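Local structure of K Homology domain-containing protein (Pyrococcus horikoshii, 2E3U) at residues Ala109-Leu112 / Gly116-Leu119; Val169-Ile172 / Gln177-Ile180; Lys61-Lys66 / Trp91-Ile96. The protein probably binds RNA, having two KH domains, and is a Dim2p-type factor in pre-ribosomal RNA processing. One frame throughout, in Å; residues are numbered along the deposited sequence.

Contact 1 of 3, residues Ala109-Leu112 / Gly116-Leu119; sequences AFRL and GEYL
Arg111 and Glu117 form a salt bridge, and Leu112 lies against the backbone joining Tyr118 to Leu119. Both NE and NH1 of Arg111 face OE2 of Glu117, but the modelled 2.3 Å from Arg111 NE to Glu117 OE2 is implausibly short; a salt bridge is indicated, while its exact geometry is doubtful. As modelled, the two side chains cross at about a right angle, and the 47° between the guanidinium and carboxylate planes carries the same doubt. Arg111 gets there with CG anti to the backbone N (chi1 -169°) and an extended chain, whereas Glu117 bends at chi2. Water 1 lies 2.8 Å from Glu117 OE1, to which it probably donates, and takes a weak bond from Arg111 NH1. The apolar half rests on one methyl: Leu112 CD2 is 3.5 Å from Tyr118 C, 3.6 Å from Leu119 N and 3.8 Å from Leu119 CB.

The contact joins a 3-10 segment in the linker after helix 106-109 to the start of strand 118-123, an edge strand of the second KH domain's three-stranded antiparallel sheet. Within 109-112, Leu112 N donates to Ala109 O at 2.9 Å.

Further out, NH2 of Arg111 is hydrogen-bonded to Gly159 O and Ser161 OG, which gives the guanidinium a second set of partners and limits its rotation. Ile172, on the neighbouring strand 168-173, is touched by the side chains of Arg111, Leu112, Glu117 and Leu119, while Tyr118 pairs through its backbone with Gly173.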
# COMPACT_ATOMS: atom_id res chain seq x y z
N ALA A 109 2.94 6.11 0.84
CA ALA A 109 3.53 4.99 1.63
C ALA A 109 4.10 5.40 3.00
O ALA A 109 4.00 4.63 3.98
CB ALA A 109 4.58 4.28 0.84
N PHE A 110 4.71 6.59 3.10
CA PHE A 110 5.26 7.08 4.39
C PHE A 110 4.23 7.25 5.50
O PHE A 110 4.59 7.35 6.68
CB PHE A 110 6.00 8.41 4.24
CG PHE A 110 7.40 8.28 3.70
CD1 PHE A 110 8.29 7.34 4.20
CD2 PHE A 110 7.85 9.16 2.72
CE1 PHE A 110 9.58 7.23 3.71
CE2 PHE A 110 9.17 9.08 2.21
CZ PHE A 110 10.03 8.11 2.71
N ARG A 111 2.95 7.27 5.16
CA ARG A 111 1.88 7.07 6.17
C ARG A 111 2.18 5.89 7.13
O ARG A 111 1.91 5.98 8.33
CB ARG A 111 0.52 6.85 5.50
CG ARG A 111 -0.67 6.91 6.50
CD ARG A 111 -2.00 6.54 5.84
NE ARG A 111 -2.99 6.38 6.89
CZ ARG A 111 -4.30 6.57 6.77
NH1 ARG A 111 -5.05 6.39 7.84
NH2 ARG A 111 -4.86 6.94 5.59
N LEU A 112 2.76 4.82 6.59
CA LEU A 112 3.02 3.61 7.34
C LEU A 112 3.98 3.82 8.52
O LEU A 112 4.05 2.97 9.40
CB LEU A 112 3.57 2.52 6.44
CG LEU A 112 2.53 1.82 5.57
CD1 LEU A 112 3.29 1.19 4.41
CD2 LEU A 112 1.82 0.78 6.39
N GLY A 116 0.31 2.34 14.84
CA GLY A 116 -1.01 1.79 14.60
C GLY A 116 -1.38 1.70 13.13
O GLY A 116 -2.47 1.29 12.80
N GLU A 117 -0.49 2.10 12.23
CA GLU A 117 -0.82 2.04 10.80
C GLU A 117 -0.22 0.78 10.20
O GLU A 117 0.94 0.43 10.49
CB GLU A 117 -0.36 3.29 10.06
CG GLU A 117 -1.40 3.88 9.17
CD GLU A 117 -2.23 4.96 9.81
OE1 GLU A 117 -2.19 5.17 11.02
OE2 GLU A 117 -2.95 5.61 9.08
N TYR A 118 -1.01 0.09 9.37
CA TYR A 118 -0.63 -1.19 8.77
C TYR A 118 -0.91 -1.15 7.28
O TYR A 118 -1.64 -0.29 6.79
CB TYR A 118 -1.44 -2.34 9.39
CG TYR A 118 -1.22 -2.54 10.89
CD1 TYR A 118 -0.37 -3.54 11.37
CD2 TYR A 118 -1.85 -1.72 11.81
CE1 TYR A 118 -0.17 -3.71 12.74
CE2 TYR A 118 -1.65 -1.88 13.18
CZ TYR A 118 -0.80 -2.86 13.64
OH TYR A 118 -0.64 -3.02 15.00
N LEU A 119 -0.33 -2.12 6.59
CA LEU A 119 -0.46 -2.29 5.17
C LEU A 119 -1.20 -3.59 4.98
O LEU A 119 -0.89 -4.55 5.66
CB LEU A 119 0.92 -2.38 4.50
CG LEU A 119 0.92 -2.73 3.03
CD1 LEU A 119 0.16 -1.71 2.14
CD2 LEU A 119 2.39 -2.95 2.54
O HOH W 1 -4.81 6.10 11.23

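Contact 2 of 3, residues Val169-Ile172 / Gln177-Ile180; sequences VAII and QIEI
Ile171 and Ile178 meet where the last helix of a type I KH core (beta-alpha-alpha-beta-beta-alpha) folds back on its sheet. Strand 168-173 is the middle of three antiparallel strands, and helix 175-189 follows it after a very short turn; the CA atoms of Ile171 and Ile178 come within 6.2 Å.

The interaction across the two segments is apolar. CB of Ile171 leaves the strand toward the helix, and the methyl CG2 is the atom that does most of the touching: it lies 3.9 Å from Ile178 CG1 and 4.0 Å from Ile178 CA. These are ordinary van der Waals separations, without sign of strain. The Ile171 methyl meets the root of Ile178, its CG1 and CA, rather than its terminal CD1, and the two chains run at a slant to each other. In Ile171, CG2 is anti to the backbone N, while CG1 sits beside that N (chi1 -46°). This arrangement turns CG1 and CD1 along the helix, where CD1 comes 4.1 Å from Ile178 O. On the strand side, Ile172 adds only backbone, its C being 4.3 Å from Ile178 CG1, because its own side chain leaves from the opposite face of the strand.

Polar interactions lie around this patch. The strand is hydrogen-bonded through its backbone to both neighbours, Ile171 pairing with Glu120 and Ile172 with Ser161. At the start of the helix, Gln177 OE1 accepts from Asn174 N, tying that side chain back to the turn.

Further along helix 175-189, Ile171 also touches Ala181, Ile185 and the side chain of Lys182. Of Ile178's two branches, the methyl CG2 is the more distant from the Ile171 methyl, its CG2 to Ile171 CG2 separation being 4.3 Å.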
# COMPACT_ATOMS: atom_id res chain seq x y z
N VAL A 169 -5.25 -4.69 -4.77
CA VAL A 169 -5.62 -3.45 -4.13
C VAL A 169 -4.81 -3.45 -2.86
O VAL A 169 -4.70 -4.48 -2.22
CB VAL A 169 -7.13 -3.38 -3.71
CG1 VAL A 169 -7.55 -1.95 -3.37
CG2 VAL A 169 -7.99 -3.87 -4.79
N ALA A 170 -4.24 -2.30 -2.48
CA ALA A 170 -3.46 -2.21 -1.23
C ALA A 170 -4.04 -1.09 -0.35
O ALA A 170 -4.47 -0.08 -0.87
CB ALA A 170 -1.98 -1.97 -1.52
N ILE A 171 -4.06 -1.31 0.96
CA ILE A 171 -4.73 -0.44 1.90
C ILE A 171 -3.77 -0.10 3.03
O ILE A 171 -3.01 -0.96 3.47
CB ILE A 171 -6.02 -1.08 2.48
CG1 ILE A 171 -6.86 -1.71 1.35
CG2 ILE A 171 -6.83 -0.02 3.25
CD1 ILE A 171 -8.14 -2.49 1.82
N ILE A 172 -3.77 1.16 3.45
CA ILE A 172 -2.97 1.65 4.57
C ILE A 172 -3.89 2.34 5.53
O ILE A 172 -4.65 3.21 5.13
CB ILE A 172 -1.83 2.63 4.15
CG1 ILE A 172 -0.79 1.93 3.28
CG2 ILE A 172 -1.15 3.18 5.39
CD1 ILE A 172 0.15 2.89 2.51
N GLN A 177 -9.99 1.20 10.08
CA GLN A 177 -10.01 1.85 8.77
C GLN A 177 -9.81 0.87 7.61
O GLN A 177 -10.57 0.90 6.65
CB GLN A 177 -8.95 2.99 8.73
CG GLN A 177 -9.22 4.15 9.70
CD GLN A 177 -8.09 5.12 9.80
OE1 GLN A 177 -6.92 4.79 9.51
NE2 GLN A 177 -8.39 6.32 10.22
N ILE A 178 -8.79 0.01 7.71
CA ILE A 178 -8.54 -1.04 6.71
C ILE A 178 -9.77 -1.96 6.50
O ILE A 178 -10.16 -2.28 5.38
CB ILE A 178 -7.30 -1.93 7.07
CG1 ILE A 178 -6.00 -1.13 6.93
CG2 ILE A 178 -7.25 -3.19 6.19
CD1 ILE A 178 -4.75 -1.92 7.35
N GLU A 179 -10.34 -2.41 7.62
CA GLU A 179 -11.48 -3.29 7.63
C GLU A 179 -12.69 -2.66 6.92
O GLU A 179 -13.39 -3.34 6.15
CB GLU A 179 -11.80 -3.62 9.10
CG GLU A 179 -12.34 -4.99 9.33
CD GLU A 179 -13.65 -5.22 8.63
OE1 GLU A 179 -13.80 -6.30 8.00
OE2 GLU A 179 -14.54 -4.32 8.70
N ILE A 180 -12.94 -1.37 7.17
CA ILE A 180 -14.00 -0.61 6.49
C ILE A 180 -13.77 -0.47 4.96
O ILE A 180 -14.70 -0.68 4.17
CB ILE A 180 -14.18 0.79 7.12
CG1 ILE A 180 -14.68 0.69 8.56
CG2 ILE A 180 -15.16 1.69 6.27
CD1 ILE A 180 -14.57 1.98 9.33

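Contact 3 of 3, residues Lys61-Lys66 / Trp91-Ile96; sequences KRTKTK and WKARDI
Ala93 presses its CB against two threonine hydroxyls, 3.5 Å from Thr65 OG1 and 3.6 Å from Thr63 OG1. This is the tight part: Thr63 also brings CG2 to 3.8 Å from Ala93 CB. With chi1 of Thr63 at 60°, OG1 is tucked over its own backbone and turned to Ala93; Thr65 adopts the same rotation, and its OG1 donates to Thr63 OG1 at 2.7 Å. In the first KH domain, the last turn of helix 54-63 and Thr65, just beyond it, thus meet helix 87-101.

Packing slackens toward Ile96, whose CD1 is 4.3 Å from Thr63 CG2. The exposed chains of Lys61, Lys64 and Lys66 lie beyond the contact, and on the helix's other side Arg94 grips Asp95 OD1 with NE and NH2.

Replacing Thr63 with an alanine here would probably leave Thr65 OG1 without its acceptor and open a gap beside Ala93 and Ile96. The chemistry suggests that the two buried hydroxyls can face a methyl group at little polar cost, Thr65 OG1 being bonded to Thr63 OG1 and that in turn to Ile59 O.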
# COMPACT_ATOMS: atom_id res chain seq x y z
N LYS A 61 16.66 6.99 6.07
CA LYS A 61 16.82 8.00 7.09
C LYS A 61 15.66 7.99 8.11
O LYS A 61 15.88 8.08 9.32
CB LYS A 61 17.00 9.38 6.43
CG LYS A 61 16.74 10.58 7.35
CD LYS A 61 17.14 11.94 6.77
CE LYS A 61 16.47 13.05 7.59
NZ LYS A 61 17.13 14.41 7.48
N ARG A 62 14.43 7.86 7.62
CA ARG A 62 13.25 7.85 8.47
C ARG A 62 13.03 6.57 9.31
O ARG A 62 12.37 6.60 10.35
CB ARG A 62 12.01 8.15 7.64
CG ARG A 62 12.05 9.50 6.92
CD ARG A 62 10.63 9.99 6.69
NE ARG A 62 10.53 10.94 5.60
CZ ARG A 62 9.41 11.58 5.25
NH1 ARG A 62 9.44 12.43 4.22
NH2 ARG A 62 8.28 11.37 5.94
N THR A 63 13.60 5.46 8.86
CA THR A 63 13.46 4.17 9.56
C THR A 63 14.76 3.70 10.22
O THR A 63 14.73 2.86 11.13
CB THR A 63 12.96 3.07 8.59
OG1 THR A 63 13.90 2.90 7.52
CG2 THR A 63 11.56 3.43 8.04
N LYS A 64 15.89 4.25 9.76
CA LYS A 64 17.22 3.91 10.27
C LYS A 64 17.57 2.48 9.89
O LYS A 64 18.10 1.70 10.69
CB LYS A 64 17.36 4.18 11.78
CG LYS A 64 17.09 5.65 12.19
CD LYS A 64 17.30 5.89 13.69
CE LYS A 64 16.38 7.00 14.24
NZ LYS A 64 15.00 6.45 14.61
N THR A 65 17.28 2.18 8.62
CA THR A 65 17.57 0.88 8.04
C THR A 65 18.39 1.06 6.77
O THR A 65 18.55 2.17 6.24
CB THR A 65 16.27 0.11 7.70
OG1 THR A 65 15.49 0.89 6.78
CG2 THR A 65 15.48 -0.24 9.01
N LYS A 66 18.89 -0.04 6.27
CA LYS A 66 19.62 -0.02 5.02
C LYS A 66 18.71 -0.77 4.08
O LYS A 66 18.25 -1.85 4.41
CB LYS A 66 20.99 -0.71 5.18
CG LYS A 66 21.74 -0.98 3.86
CD LYS A 66 22.78 -2.08 4.03
CE LYS A 66 23.83 -1.76 5.11
NZ LYS A 66 24.67 -0.58 4.75
N TRP A 91 10.24 -3.79 9.80
CA TRP A 91 8.92 -4.18 9.22
C TRP A 91 8.26 -2.99 8.53
O TRP A 91 7.67 -3.14 7.50
CB TRP A 91 7.95 -4.76 10.29
CG TRP A 91 8.53 -5.87 11.07
CD1 TRP A 91 9.48 -6.77 10.65
CD2 TRP A 91 8.19 -6.24 12.41
NE1 TRP A 91 9.75 -7.67 11.64
CE2 TRP A 91 8.99 -7.37 12.74
CE3 TRP A 91 7.29 -5.73 13.37
CZ2 TRP A 91 8.94 -7.99 14.02
CZ3 TRP A 91 7.25 -6.33 14.64
CH2 TRP A 91 8.07 -7.45 14.95
N LYS A 92 8.40 -1.80 9.12
CA LYS A 92 7.81 -0.61 8.59
C LYS A 92 8.49 -0.15 7.31
O LYS A 92 7.81 0.27 6.36
CB LYS A 92 7.79 0.50 9.66
CG LYS A 92 6.57 0.41 10.65
CD LYS A 92 6.60 1.61 11.62
CE LYS A 92 5.39 1.67 12.54
NZ LYS A 92 4.08 1.42 11.84
N ALA A 93 9.82 -0.20 7.29
CA ALA A 93 10.54 0.05 6.05
C ALA A 93 10.16 -0.97 4.98
O ALA A 93 9.99 -0.61 3.83
CB ALA A 93 12.08 0.06 6.27
N ARG A 94 10.02 -2.24 5.36
CA ARG A 94 9.66 -3.26 4.40
C ARG A 94 8.27 -2.98 3.80
O ARG A 94 8.05 -3.11 2.58
CB ARG A 94 9.66 -4.64 5.07
CG ARG A 94 9.05 -5.74 4.16
CD ARG A 94 8.42 -6.87 4.93
NE ARG A 94 7.34 -6.42 5.77
CZ ARG A 94 7.02 -6.97 6.95
NH1 ARG A 94 7.74 -7.96 7.43
NH2 ARG A 94 5.99 -6.50 7.66
N ASP A 95 7.33 -2.60 4.67
CA ASP A 95 5.97 -2.33 4.29
C ASP A 95 5.87 -1.08 3.41
O ASP A 95 5.07 -1.04 2.50
CB ASP A 95 5.09 -2.21 5.53
CG ASP A 95 4.87 -3.54 6.22
OD1 ASP A 95 5.25 -4.61 5.67
OD2 ASP A 95 4.30 -3.53 7.32
N ILE A 96 6.72 -0.10 3.65
CA ILE A 96 6.80 1.07 2.79
C ILE A 96 7.27 0.71 1.39
O ILE A 96 6.67 1.15 0.39
CB ILE A 96 7.75 2.15 3.38
CG1 ILE A 96 7.12 2.76 4.62
CG2 ILE A 96 8.11 3.23 2.32
CD1 ILE A 96 8.13 3.56 5.48

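Contact 1 sits between the other two and touches both. Toward contact 2, with centres 10 Å apart, Arg111 CD packs 3.5 Å from Ile172 CG2, and Tyr118 O lies 3.6 Å from Ile178 CD1; both contacts reach the same sheet, through neighbouring strands. Toward contact 3, with centres 11 Å apart, Lys92 NZ and Leu112 O form a probable hydrogen bond of 2.9 Å, and Leu119 CD2 is 3.3 Å from Asp95 O. Contacts 2 and 3 belong to different KH domains, their centres 20 Å and nearest atoms about 6 Å apart. The linker turn at 109-112 therefore bridges the two domains, whose fold commonly binds RNA.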